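Local structure of hypothetical protein TT1465 (Thermus thermophilus, 1WEK) at residues A[44-49]-A[76-81]; A[71-76]-A[94-99]; A[80-85]-A[109-114]; A[100-105]-A[119-124]; A[123-128]-A[145-150]. The protein is of unknown function but belongs to the SLOG clan of Rossmann-like alpha/beta proteins, with a parallel sheet packed between helices and six copies in the assembly. All coordinates share one frame; numbering follows the deposited sequence.

Contact 1. Residues A[44-49]-A[76-81]; sequences GSARFG and GGPGVM. With PO4 (phosphate ion), chain G.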
# COMPACT_ATOMS: atom_id res chain seq x y z
N GLY A 44 22.37 27.33 -1.97
CA GLY A 44 23.66 27.96 -1.83
C GLY A 44 24.63 27.05 -1.11
O GLY A 44 24.21 26.05 -0.51
N SER A 45 25.91 27.40 -1.16
CA SER A 45 26.98 26.65 -0.53
C SER A 45 26.80 26.34 0.95
O SER A 45 26.49 27.22 1.76
CB SER A 45 28.30 27.41 -0.68
OG SER A 45 29.32 26.87 0.15
N ALA A 46 27.04 25.08 1.30
CA ALA A 46 26.97 24.64 2.69
C ALA A 46 28.28 24.99 3.41
O ALA A 46 28.40 24.78 4.62
CB ALA A 46 26.76 23.15 2.75
N ARG A 47 29.25 25.53 2.67
CA ARG A 47 30.57 25.85 3.23
C ARG A 47 30.92 27.32 3.43
O ARG A 47 31.86 27.63 4.16
CB ARG A 47 31.66 25.18 2.38
CG ARG A 47 31.36 23.71 2.11
CD ARG A 47 32.44 23.00 1.31
NE ARG A 47 31.96 21.68 0.91
CZ ARG A 47 32.73 20.66 0.56
NH1 ARG A 47 34.05 20.78 0.55
NH2 ARG A 47 32.18 19.51 0.23
N PHE A 48 30.19 28.22 2.78
CA PHE A 48 30.46 29.65 2.92
C PHE A 48 29.70 30.17 4.15
O PHE A 48 28.49 30.39 4.10
CB PHE A 48 30.00 30.39 1.65
CG PHE A 48 30.71 29.95 0.39
CD1 PHE A 48 30.17 30.25 -0.86
CD2 PHE A 48 31.91 29.25 0.45
CE1 PHE A 48 30.81 29.86 -2.03
CE2 PHE A 48 32.57 28.84 -0.72
CZ PHE A 48 32.02 29.16 -1.96
N GLY A 49 30.42 30.37 5.25
CA GLY A 49 29.78 30.83 6.47
C GLY A 49 29.66 32.33 6.69
O GLY A 49 29.90 33.14 5.80
N GLY A 76 18.03 23.09 4.73
CA GLY A 76 18.23 23.10 6.18
C GLY A 76 19.66 22.99 6.68
O GLY A 76 19.87 22.94 7.89
N GLY A 77 20.63 22.97 5.77
CA GLY A 77 22.02 22.85 6.18
C GLY A 77 22.72 24.14 6.60
O GLY A 77 22.05 25.14 6.89
N PRO A 78 24.07 24.13 6.67
CA PRO A 78 24.95 25.26 7.04
C PRO A 78 25.14 26.22 5.88
O PRO A 78 24.45 26.12 4.86
CB PRO A 78 26.28 24.57 7.39
CG PRO A 78 25.93 23.14 7.60
CD PRO A 78 24.85 22.89 6.60
N GLY A 79 26.10 27.14 6.03
CA GLY A 79 26.43 28.11 5.00
C GLY A 79 25.31 29.00 4.52
O GLY A 79 24.56 29.57 5.31
N VAL A 80 25.20 29.13 3.20
CA VAL A 80 24.19 29.97 2.60
C VAL A 80 22.77 29.53 2.92
O VAL A 80 21.86 30.36 2.98
CB VAL A 80 24.35 30.04 1.07
CG1 VAL A 80 23.32 31.00 0.49
CG2 VAL A 80 25.75 30.51 0.72
N MSE A 81 22.57 28.24 3.13
CA MSE A 81 21.23 27.78 3.44
C MSE A 81 20.88 28.36 4.80
O MSE A 81 19.81 28.94 4.97
CB MSE A 81 21.16 26.25 3.43
CG MSE A 81 21.42 25.64 2.05
SE MSE A 81 21.62 23.69 2.10
CE MSE A 81 23.50 23.64 2.58
P PO4 G . 26.78 22.40 -1.83
O1 PO4 G . 26.51 23.34 -2.95
O2 PO4 G . 27.51 23.11 -0.74
O3 PO4 G . 27.59 21.26 -2.32
O4 PO4 G . 25.49 21.89 -1.30
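Ala46 and Met81, the latter present as selenomethionine, meet methyl to methyl: Ala46 CB lies 3.3 Å from Met81 CE, tighter than ordinary van der Waals contact. The Met81 chain leaves the helix and then bends at its last torsion (chi3 -84°), which turns CE back onto the alanine, while its CG rests near the carbonyl of Gly44. A second apolar patch belongs to Val80. The bare CA of Gly44 lets Val80 CB come to 3.6 Å, and the CG2 branch of the valine, beside its own backbone N, meets Ser45 N and O.

Further out the backbone takes over. Val80 N donates to Ser45 O at 2.7 Å, approaching almost end-on to the carbonyl. Gly79, at positive phi, sits so close that its CA makes C-H...O contacts with Ser45 O and Phe48 O. The 44-49 loop is itself folded by an ST turn: Ser45 OG accepts from Arg47 N at 2.9 Å and more weakly from Phe48 N, and the same OG stands over one face of the Phe48 ring. At the polar edge, Ala46 N donates to phosphate O2 at 2.9 Å along a nearly straight bond (173°). The ion, probably from the crystallisation liquor, is held between this loop and the start of helix 142-156 (Gly143 N, Thr144 OG1), with Gly141 N just before it.

The loop follows strand 39-43 and leads to helix 53-68, whose Ala54 touches both Val80 and Phe48. The glycine-rich 76-81 turn opens helix 79-90.

Contact 2. Residues A[71-76]-A[94-99]; sequences GVVTGG and VSVGLN
Val72 and Val96 lie on neighbouring parallel strands, 71-74 and 95-99, whose axes come within 4.6 Å and run 14° apart. The ladder alternates as parallel pairing requires: Val72 N donates to Val94 O (3.0 Å), Val96 N to Val72 O (2.7 Å), Thr74 N to Val96 O (2.8 Å) and Leu98 N to Thr74 O (2.7 Å).

On one face Val73 and Val96 stand side by side, pointing the same way, with Val73 CG2 3.9 Å from Val96 CB. The other branch, Val73 CG1, set anti to the backbone N (chi1 -177°), reaches Leu98 CD1 at 3.8 Å. The opposite face carries Val72, Ser95 and Thr74. Thr74 OG1 accepts from Gly76 N at 3.0 Å in an ST turn that ends the strand, and it also bonds to Asn85. Beyond it, Gly76 CA packs closely on the amide of Asn99, whose OD1 is hydrogen-bonded to Gln112.

These are the two strands of a right-handed beta-alpha-beta crossover of the Rossmann type. Its helix, 79-90, covers the Thr74 face, and helix 121-130 packs Leu127 and Phe128 against the Leu98 face. Strands 39-43 and 114-118 flank the pair in the sheet.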
# COMPACT_ATOMS: atom_id res chain seq x y z
N GLY A 71 7.66 32.36 1.71
CA GLY A 71 8.26 31.48 2.68
C GLY A 71 9.47 30.92 1.94
O GLY A 71 9.43 30.75 0.72
N VAL A 72 10.57 30.66 2.64
CA VAL A 72 11.74 30.11 1.97
C VAL A 72 11.89 28.64 2.33
O VAL A 72 11.59 28.23 3.46
CB VAL A 72 13.05 30.85 2.33
CG1 VAL A 72 12.95 32.30 1.90
CG2 VAL A 72 13.32 30.75 3.82
N VAL A 73 12.31 27.86 1.35
CA VAL A 73 12.54 26.43 1.52
C VAL A 73 13.99 26.17 1.12
O VAL A 73 14.39 26.48 -0.01
CB VAL A 73 11.61 25.60 0.63
CG1 VAL A 73 11.82 24.13 0.88
CG2 VAL A 73 10.16 25.98 0.90
N THR A 74 14.78 25.63 2.05
CA THR A 74 16.19 25.33 1.79
C THR A 74 16.45 23.89 2.24
O THR A 74 15.55 23.21 2.73
CB THR A 74 17.14 26.23 2.61
OG1 THR A 74 17.11 25.81 3.99
CG2 THR A 74 16.75 27.67 2.52
N GLY A 75 17.69 23.44 2.08
CA GLY A 75 18.04 22.09 2.50
C GLY A 75 18.30 22.00 4.01
O GLY A 75 18.75 20.96 4.51
N GLY A 76 18.03 23.09 4.73
CA GLY A 76 18.23 23.10 6.18
C GLY A 76 19.66 22.99 6.68
O GLY A 76 19.87 22.94 7.89
N VAL A 94 7.96 32.32 7.13
CA VAL A 94 7.99 30.86 7.14
C VAL A 94 9.36 30.41 6.61
O VAL A 94 9.75 30.77 5.49
CB VAL A 94 6.91 30.29 6.21
CG1 VAL A 94 7.12 28.79 6.02
CG2 VAL A 94 5.52 30.58 6.79
N SER A 95 10.09 29.62 7.40
CA SER A 95 11.38 29.12 6.97
C SER A 95 11.38 27.59 7.00
O SER A 95 11.28 27.00 8.07
CB SER A 95 12.50 29.65 7.88
OG SER A 95 13.77 29.25 7.39
N VAL A 96 11.50 26.97 5.83
CA VAL A 96 11.50 25.51 5.73
C VAL A 96 12.86 24.89 5.39
O VAL A 96 13.63 25.41 4.58
CB VAL A 96 10.46 25.02 4.68
CG1 VAL A 96 10.45 23.49 4.63
CG2 VAL A 96 9.05 25.54 5.03
N GLY A 97 13.14 23.77 6.04
CA GLY A 97 14.39 23.08 5.78
C GLY A 97 14.08 21.66 5.39
O GLY A 97 13.32 20.98 6.08
N LEU A 98 14.64 21.21 4.27
CA LEU A 98 14.44 19.84 3.81
C LEU A 98 15.78 19.16 4.08
O LEU A 98 16.55 18.87 3.16
CB LEU A 98 14.10 19.83 2.31
CG LEU A 98 12.88 20.63 1.83
CD1 LEU A 98 12.76 20.53 0.31
CD2 LEU A 98 11.62 20.09 2.49
N ASN A 99 16.04 18.91 5.35
CA ASN A 99 17.30 18.32 5.81
C ASN A 99 17.57 16.93 5.27
O ASN A 99 16.70 16.06 5.27
CB ASN A 99 17.34 18.33 7.34
CG ASN A 99 16.93 19.68 7.92
OD1 ASN A 99 15.74 19.94 8.12
ND2 ASN A 99 17.90 20.56 8.15

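Contact 3. Residues A[80-85]-A[109-114]; sequences VMEAVN and NPYQTH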
# COMPACT_ATOMS: atom_id res chain seq x y z
N VAL A 80 25.20 29.13 3.20
CA VAL A 80 24.19 29.97 2.60
C VAL A 80 22.77 29.53 2.92
O VAL A 80 21.86 30.36 2.98
CB VAL A 80 24.35 30.04 1.07
CG1 VAL A 80 23.32 31.00 0.49
CG2 VAL A 80 25.75 30.51 0.72
N MSE A 81 22.57 28.24 3.13
CA MSE A 81 21.23 27.78 3.44
C MSE A 81 20.88 28.36 4.80
O MSE A 81 19.81 28.94 4.97
CB MSE A 81 21.16 26.25 3.43
CG MSE A 81 21.42 25.64 2.05
SE MSE A 81 21.62 23.69 2.10
CE MSE A 81 23.50 23.64 2.58
N GLU A 82 21.79 28.23 5.75
CA GLU A 82 21.56 28.76 7.08
C GLU A 82 21.24 30.25 6.99
O GLU A 82 20.21 30.70 7.50
CB GLU A 82 22.79 28.54 7.96
CG GLU A 82 22.66 29.13 9.34
CD GLU A 82 23.59 28.47 10.34
OE1 GLU A 82 23.43 28.71 11.55
OE2 GLU A 82 24.49 27.70 9.92
N ALA A 83 22.09 31.02 6.32
CA ALA A 83 21.86 32.46 6.19
C ALA A 83 20.48 32.74 5.59
O ALA A 83 19.77 33.64 6.06
CB ALA A 83 22.94 33.09 5.32
N VAL A 84 20.10 31.99 4.56
CA VAL A 84 18.79 32.20 3.94
C VAL A 84 17.65 31.89 4.90
O VAL A 84 16.68 32.63 4.94
CB VAL A 84 18.60 31.33 2.68
CG1 VAL A 84 17.16 31.51 2.16
CG2 VAL A 84 19.61 31.72 1.61
N ASN A 85 17.75 30.79 5.66
CA ASN A 85 16.71 30.44 6.63
C ASN A 85 16.68 31.49 7.75
O ASN A 85 15.61 31.88 8.24
CB ASN A 85 16.99 29.08 7.28
CG ASN A 85 16.69 27.91 6.37
OD1 ASN A 85 17.57 27.11 6.08
ND2 ASN A 85 15.44 27.79 5.94
N ASN A 109 20.38 23.71 10.69
CA ASN A 109 20.51 25.04 11.28
C ASN A 109 19.32 25.27 12.23
O ASN A 109 18.35 24.51 12.22
CB ASN A 109 20.65 26.12 10.18
CG ASN A 109 19.36 26.38 9.40
OD1 ASN A 109 18.35 26.80 9.95
ND2 ASN A 109 19.42 26.16 8.08
N PRO A 110 19.41 26.29 13.08
CA PRO A 110 18.28 26.51 14.00
C PRO A 110 17.25 27.53 13.53
O PRO A 110 16.47 28.04 14.35
CB PRO A 110 18.96 26.98 15.29
CG PRO A 110 20.47 26.91 15.00
CD PRO A 110 20.59 27.04 13.53
N TYR A 111 17.23 27.83 12.24
CA TYR A 111 16.30 28.83 11.75
C TYR A 111 15.20 28.28 10.86
O TYR A 111 14.86 28.88 9.85
CB TYR A 111 17.08 29.92 11.01
CG TYR A 111 18.23 30.45 11.81
CD1 TYR A 111 19.55 30.21 11.42
CD2 TYR A 111 18.01 31.17 12.98
CE1 TYR A 111 20.61 30.67 12.17
CE2 TYR A 111 19.09 31.63 13.76
CZ TYR A 111 20.38 31.38 13.34
OH TYR A 111 21.43 31.87 14.10
N GLN A 112 14.63 27.15 11.26
CA GLN A 112 13.58 26.56 10.46
C GLN A 112 12.22 26.57 11.15
O GLN A 112 12.08 26.05 12.25
CB GLN A 112 13.98 25.12 10.10
CG GLN A 112 15.34 25.00 9.40
CD GLN A 112 15.79 23.55 9.23
OE1 GLN A 112 16.99 23.24 9.33
NE2 GLN A 112 14.84 22.66 8.99
N THR A 113 11.24 27.20 10.52
CA THR A 113 9.88 27.24 11.07
C THR A 113 9.23 25.87 10.88
O THR A 113 8.28 25.51 11.58
CB THR A 113 9.04 28.31 10.34
OG1 THR A 113 9.38 29.60 10.87
CG2 THR A 113 7.56 28.08 10.55
N HIS A 114 9.76 25.10 9.93
CA HIS A 114 9.27 23.76 9.62
C HIS A 114 10.47 22.95 9.15
O HIS A 114 11.08 23.27 8.13
CB HIS A 114 8.24 23.82 8.49
CG HIS A 114 6.97 24.53 8.86
ND1 HIS A 114 5.97 23.94 9.62
CD2 HIS A 114 6.54 25.78 8.58
CE1 HIS A 114 4.98 24.80 9.77
NE2 HIS A 114 5.30 25.92 9.15
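Asn85 and Asn109 join the crossover helix 79-90 to an Asx turn in the loop that leads from strand 95-100 to strand 114-118. Asn109 OD1 makes the turn by accepting from Tyr111 N at 2.7 Å, in the carbonyl plane. This fixes the amide, and its other end, ND2, is left to face the helix. There it donates to Asn85 OD1 at 2.9 Å, with the acceptor close to the plane of the Asn109 amide; seen from Asn85, however, the donor sits above the carbonyl plane, 35° out of it. The two side chains cross at about a right angle. Asn109 ND2 has a further acceptor in Gly77 O, before the helix.

Asn85 is a hub. Its OD1 also bonds to Thr74 OG1, and its ND2 to Ser95 OG and Val96 O, tying helix, loop and both strands of the crossover together through one buried amide. The Tyr111 carbonyl, which bonds to Ser95 OG, lies 3.3 Å from Asn85 CB.

One helical turn earlier, Glu82 runs antiparallel to the Asn109 side chain. With CG anti to the backbone N (chi1 177°) and the chain extended beyond it, the glutamate carries its methylene CG to 3.7 Å from Asn109 CB. Glu82 and Tyr111 cross at a slant, carboxylate and ring planes 46° apart. Glu82 CG meets the ring in its plane, at the edge; one face of the same ring is touched near the rim by Pro110 CD. At the end of the chain, Glu82 OE1 lies 3.5 Å from Tyr111 CE1, again at the ring edge.

Contact 4. Residues A[100-105]-A[119-124]; sequences IELPHE and RYFFVR
Ile100 lies between Phe121 and Arg124: its CB and CG2 face Arg124, CG1 faces Phe121 and CD1 the helix start. CB sits over one face of the Arg124 guanidinium, 3.4 Å above the plane, and CG2 continues over that face to 3.3 Å from Arg124 NH1. CG1, anti to the backbone N (chi1 -179°), swings the other way and makes a CH-pi contact 4.0 Å from the centroid of the Phe121 ring. CD1 ends at the start of the helix, 3.7 Å from Phe121 N and equally near Arg119 O. Leu102 CD2 adds to the apolar patch at 3.8 Å from Phe121 CZ.

Next to it, Glu101 OE1 forms a salt bridge with Arg119 NH1 at 2.6 Å. Carboxylate and guanidinium are nearly perpendicular (88°), so this is no two-pronged, coplanar pair. The bends in the Arg119 chain lay its CG and CD along the carboxylate. Arg20 lies nearby as a long, weak ion partner of Glu101.

The loop after strand 95-100 is thus set against the first turn of helix 121-130, where Arg124 NH1 bonds to Leu98 O. Lys159 of the second subunit donates to the carbonyls of Glu101 and Arg119, and strand 114-118 and helix 17-34 flank the helix.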
# COMPACT_ATOMS: atom_id res chain seq x y z
N ILE A 100 18.79 16.73 4.79
CA ILE A 100 19.17 15.45 4.23
C ILE A 100 20.07 14.70 5.21
O ILE A 100 21.01 15.27 5.76
CB ILE A 100 19.91 15.65 2.90
CG1 ILE A 100 20.27 14.30 2.31
CG2 ILE A 100 21.13 16.52 3.12
CD1 ILE A 100 19.08 13.49 1.84
N GLU A 101 19.78 13.42 5.44
CA GLU A 101 20.58 12.62 6.35
C GLU A 101 21.81 12.07 5.62
O GLU A 101 21.68 11.29 4.68
CB GLU A 101 19.73 11.48 6.91
CG GLU A 101 18.34 11.97 7.33
CD GLU A 101 17.56 10.95 8.14
OE1 GLU A 101 18.04 10.59 9.24
OE2 GLU A 101 16.48 10.52 7.68
N LEU A 102 22.99 12.49 6.07
CA LEU A 102 24.25 12.06 5.45
C LEU A 102 25.19 11.32 6.39
O LEU A 102 25.15 11.49 7.61
CB LEU A 102 25.00 13.28 4.89
CG LEU A 102 24.36 14.14 3.81
CD1 LEU A 102 25.36 15.22 3.33
CD2 LEU A 102 23.92 13.27 2.65
N PRO A 103 26.05 10.46 5.81
CA PRO A 103 27.06 9.64 6.49
C PRO A 103 27.88 10.49 7.45
O PRO A 103 28.20 10.07 8.56
CB PRO A 103 27.90 9.10 5.34
CG PRO A 103 26.87 8.90 4.27
CD PRO A 103 26.05 10.17 4.36
N HIS A 104 28.23 11.69 7.00
CA HIS A 104 28.99 12.63 7.79
C HIS A 104 28.05 13.79 7.99
O HIS A 104 28.16 14.83 7.34
CB HIS A 104 30.23 13.08 7.03
CG HIS A 104 31.10 11.94 6.58
ND1 HIS A 104 31.79 11.14 7.47
CD2 HIS A 104 31.36 11.45 5.35
CE1 HIS A 104 32.44 10.21 6.80
NE2 HIS A 104 32.20 10.38 5.51
N GLU A 105 27.09 13.59 8.88
CA GLU A 105 26.06 14.57 9.18
C GLU A 105 26.47 16.00 9.50
O GLU A 105 27.36 16.26 10.31
CB GLU A 105 25.18 14.07 10.34
CG GLU A 105 23.94 13.31 9.89
CD GLU A 105 23.10 14.12 8.93
OE1 GLU A 105 23.55 14.34 7.79
OE2 GLU A 105 21.98 14.54 9.32
N ARG A 119 15.95 10.83 4.22
CA ARG A 119 17.12 9.98 4.00
C ARG A 119 17.52 10.03 2.52
O ARG A 119 18.67 9.80 2.17
CB ARG A 119 16.81 8.53 4.39
CG ARG A 119 16.89 8.21 5.89
CD ARG A 119 18.35 8.16 6.39
NE ARG A 119 18.61 7.07 7.35
CZ ARG A 119 18.21 7.06 8.62
NH1 ARG A 119 17.53 8.09 9.13
NH2 ARG A 119 18.50 6.03 9.40
N TYR A 120 16.56 10.36 1.66
CA TYR A 120 16.78 10.35 0.22
C TYR A 120 16.81 11.66 -0.55
O TYR A 120 15.87 12.45 -0.49
CB TYR A 120 15.73 9.44 -0.41
CG TYR A 120 15.83 8.03 0.10
CD1 TYR A 120 14.90 7.53 1.03
CD2 TYR A 120 16.85 7.19 -0.33
CE1 TYR A 120 15.00 6.22 1.50
CE2 TYR A 120 16.96 5.89 0.14
CZ TYR A 120 16.03 5.41 1.04
OH TYR A 120 16.10 4.08 1.42
N PHE A 121 17.90 11.87 -1.29
CA PHE A 121 18.04 13.08 -2.09
C PHE A 121 16.86 13.24 -3.05
O PHE A 121 16.30 14.34 -3.15
CB PHE A 121 19.34 13.05 -2.90
CG PHE A 121 20.55 13.58 -2.16
CD1 PHE A 121 21.54 12.72 -1.70
CD2 PHE A 121 20.69 14.94 -1.91
CE1 PHE A 121 22.64 13.20 -1.01
CE2 PHE A 121 21.79 15.43 -1.22
CZ PHE A 121 22.77 14.56 -0.77
N PHE A 122 16.47 12.17 -3.74
CA PHE A 122 15.36 12.29 -4.68
C PHE A 122 14.05 12.77 -4.04
O PHE A 122 13.36 13.61 -4.61
CB PHE A 122 15.17 10.99 -5.49
CG PHE A 122 14.67 9.80 -4.70
CD1 PHE A 122 13.32 9.63 -4.44
CD2 PHE A 122 15.56 8.81 -4.27
CE1 PHE A 122 12.85 8.49 -3.78
CE2 PHE A 122 15.10 7.68 -3.62
CZ PHE A 122 13.74 7.51 -3.37
N VAL A 123 13.70 12.27 -2.85
CA VAL A 123 12.47 12.75 -2.21
C VAL A 123 12.60 14.26 -1.95
O VAL A 123 11.71 15.04 -2.26
CB VAL A 123 12.21 12.05 -0.86
CG1 VAL A 123 10.97 12.67 -0.19
CG2 VAL A 123 11.99 10.55 -1.08
N ARG A 124 13.73 14.65 -1.40
CA ARG A 124 14.00 16.05 -1.10
C ARG A 124 13.91 16.94 -2.36
O ARG A 124 13.34 18.04 -2.31
CB ARG A 124 15.38 16.16 -0.46
CG ARG A 124 15.94 17.54 -0.38
CD ARG A 124 17.08 17.57 0.60
NE ARG A 124 18.31 18.08 0.00
CZ ARG A 124 19.25 18.71 0.68
NH1 ARG A 124 19.11 18.93 1.98
NH2 ARG A 124 20.35 19.10 0.07

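Contact 5. Residues A[123-128]-A[145-150]; sequences VRKVLF and LDELSE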
# COMPACT_ATOMS: atom_id res chain seq x y z
N VAL A 123 13.70 12.27 -2.85
CA VAL A 123 12.47 12.75 -2.21
C VAL A 123 12.60 14.26 -1.95
O VAL A 123 11.71 15.04 -2.26
CB VAL A 123 12.21 12.05 -0.86
CG1 VAL A 123 10.97 12.67 -0.19
CG2 VAL A 123 11.99 10.55 -1.08
N ARG A 124 13.73 14.65 -1.40
CA ARG A 124 14.00 16.05 -1.10
C ARG A 124 13.91 16.94 -2.36
O ARG A 124 13.34 18.04 -2.31
CB ARG A 124 15.38 16.16 -0.46
CG ARG A 124 15.94 17.54 -0.38
CD ARG A 124 17.08 17.57 0.60
NE ARG A 124 18.31 18.08 0.00
CZ ARG A 124 19.25 18.71 0.68
NH1 ARG A 124 19.11 18.93 1.98
NH2 ARG A 124 20.35 19.10 0.07
N LYS A 125 14.45 16.45 -3.48
CA LYS A 125 14.42 17.19 -4.75
C LYS A 125 12.99 17.38 -5.25
O LYS A 125 12.69 18.39 -5.88
CB LYS A 125 15.19 16.44 -5.84
CG LYS A 125 16.67 16.19 -5.58
CD LYS A 125 17.54 17.24 -6.24
CE LYS A 125 18.92 16.68 -6.55
NZ LYS A 125 18.81 15.47 -7.42
N VAL A 126 12.13 16.39 -4.99
CA VAL A 126 10.75 16.47 -5.42
C VAL A 126 10.04 17.55 -4.59
O VAL A 126 9.30 18.37 -5.14
CB VAL A 126 10.01 15.11 -5.23
CG1 VAL A 126 8.50 15.31 -5.30
CG2 VAL A 126 10.44 14.11 -6.32
N LEU A 127 10.25 17.54 -3.28
CA LEU A 127 9.62 18.52 -2.42
C LEU A 127 10.09 19.93 -2.74
O LEU A 127 9.39 20.90 -2.48
CB LEU A 127 9.90 18.19 -0.95
CG LEU A 127 9.31 16.84 -0.54
CD1 LEU A 127 9.72 16.50 0.89
CD2 LEU A 127 7.79 16.90 -0.68
N PHE A 128 11.29 20.04 -3.30
CA PHE A 128 11.84 21.34 -3.65
C PHE A 128 11.12 22.00 -4.83
O PHE A 128 11.10 23.23 -4.95
CB PHE A 128 13.33 21.20 -3.98
CG PHE A 128 14.25 21.63 -2.88
CD1 PHE A 128 15.28 20.80 -2.43
CD2 PHE A 128 14.10 22.89 -2.29
CE1 PHE A 128 16.15 21.22 -1.43
CE2 PHE A 128 14.97 23.32 -1.29
CZ PHE A 128 16.00 22.48 -0.85
N LEU A 145 24.79 22.75 -7.87
CA LEU A 145 24.83 22.48 -9.30
C LEU A 145 23.80 21.41 -9.64
O LEU A 145 23.06 21.53 -10.61
CB LEU A 145 26.23 22.04 -9.70
CG LEU A 145 26.60 21.78 -11.16
CD1 LEU A 145 26.13 20.44 -11.51
CD2 LEU A 145 26.02 22.80 -12.13
N ASP A 146 23.76 20.38 -8.81
CA ASP A 146 22.81 19.27 -8.97
C ASP A 146 21.35 19.77 -8.95
O ASP A 146 20.53 19.33 -9.76
CB ASP A 146 23.07 18.25 -7.85
CG ASP A 146 22.00 17.17 -7.76
OD1 ASP A 146 21.34 16.83 -8.76
OD2 ASP A 146 21.84 16.63 -6.65
N GLU A 147 21.02 20.69 -8.05
CA GLU A 147 19.65 21.22 -8.02
C GLU A 147 19.38 22.07 -9.25
O GLU A 147 18.31 22.02 -9.83
CB GLU A 147 19.43 22.08 -6.77
CG GLU A 147 19.18 21.29 -5.50
CD GLU A 147 17.83 20.55 -5.49
OE1 GLU A 147 17.63 19.72 -4.58
OE2 GLU A 147 16.97 20.80 -6.38
N LEU A 148 20.38 22.86 -9.66
CA LEU A 148 20.23 23.74 -10.82
C LEU A 148 20.02 22.95 -12.11
O LEU A 148 19.06 23.22 -12.87
CB LEU A 148 21.48 24.61 -10.99
CG LEU A 148 21.35 25.92 -11.77
CD1 LEU A 148 22.70 26.27 -12.35
CD2 LEU A 148 20.33 25.83 -12.88
N SER A 149 20.89 21.98 -12.35
CA SER A 149 20.78 21.20 -13.57
C SER A 149 19.47 20.42 -13.60
O SER A 149 18.88 20.27 -14.67
CB SER A 149 22.01 20.27 -13.77
OG SER A 149 22.10 19.24 -12.81
N GLU A 150 19.00 19.97 -12.45
CA GLU A 150 17.74 19.24 -12.44
C GLU A 150 16.55 20.11 -12.86
O GLU A 150 15.76 19.70 -13.73
CB GLU A 150 17.40 18.63 -11.08
CG GLU A 150 16.05 17.91 -11.13
CD GLU A 150 15.66 17.16 -9.87
OE1 GLU A 150 15.35 17.81 -8.84
OE2 GLU A 150 15.65 15.91 -9.91
O HOH W 1 19.39 18.75 -3.02
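Lys125 threads from helix 121-130 between three acidic residues of helix 142-156. Its NZ makes a salt bridge with Asp146 OD1, a weak bond at 3.2 Å. Two carbon-oxygen approaches are unusually tight, Lys125 CE to Asp146 OD2 at 2.9 Å and Lys125 CD to Glu147 OE1 at 3.0 Å, so the placing of the lysine tip is somewhat doubtful. Lys125 CB is 3.3 Å from Glu150 OE1. The chain bends at chi2 (-97°) and again at its end, which steers the ammonium past Glu147 toward Asp146.

Glu147 bends back at its own chi2, and OE1 comes within 3.4 Å of Phe128 CD1, the carboxylate turned 69° from the ring. A water donates to Glu147 OE1 at a very short 2.5 Å and accepts from Arg124 NH2 at a long 3.3 Å, perhaps bridging the two.

In the next shell, the stronger partner of Lys125 NZ is Glu150 of the second subunit, and Glu150 OE2 is paired in return with Lys125 of that subunit. These buried charges are probably balanced across the subunit interface. Glu147 ends a PGGxGTxxE sequence, a signature of this family.

The axes of the two segments come within 11.5 Å and cross at -56°. Between the helices in the chain runs strand 132-137; Phe128 packs on Phe43 and Leu98 of the sheet, and Leu148 on helix 170-185.

How the contacts relate
Along the chain, the segments of contact 2 alternate with those of contacts 1 and 3 around the crossover of strand 71-74, helix 79-90 and strand 95-100. Contact 3 opens on the stretch where contact 1 closes, its segments alternate with those of contact 4, and contacts 4 and 5 overlap at Val123 and Arg124 on helix 121-130. Contacts 2 and 3 are closest, their centres 6 Å apart; the centres of contacts 3 and 5 are about 18 Å apart. Contact 2 is the strand pair touched by contacts 1, 3, 4 and 5. Contacts 1, 4 and 5 all touch the second subunit, so loops at the strand ends and the helix pair 121-130/142-156 both take part in subunit contacts.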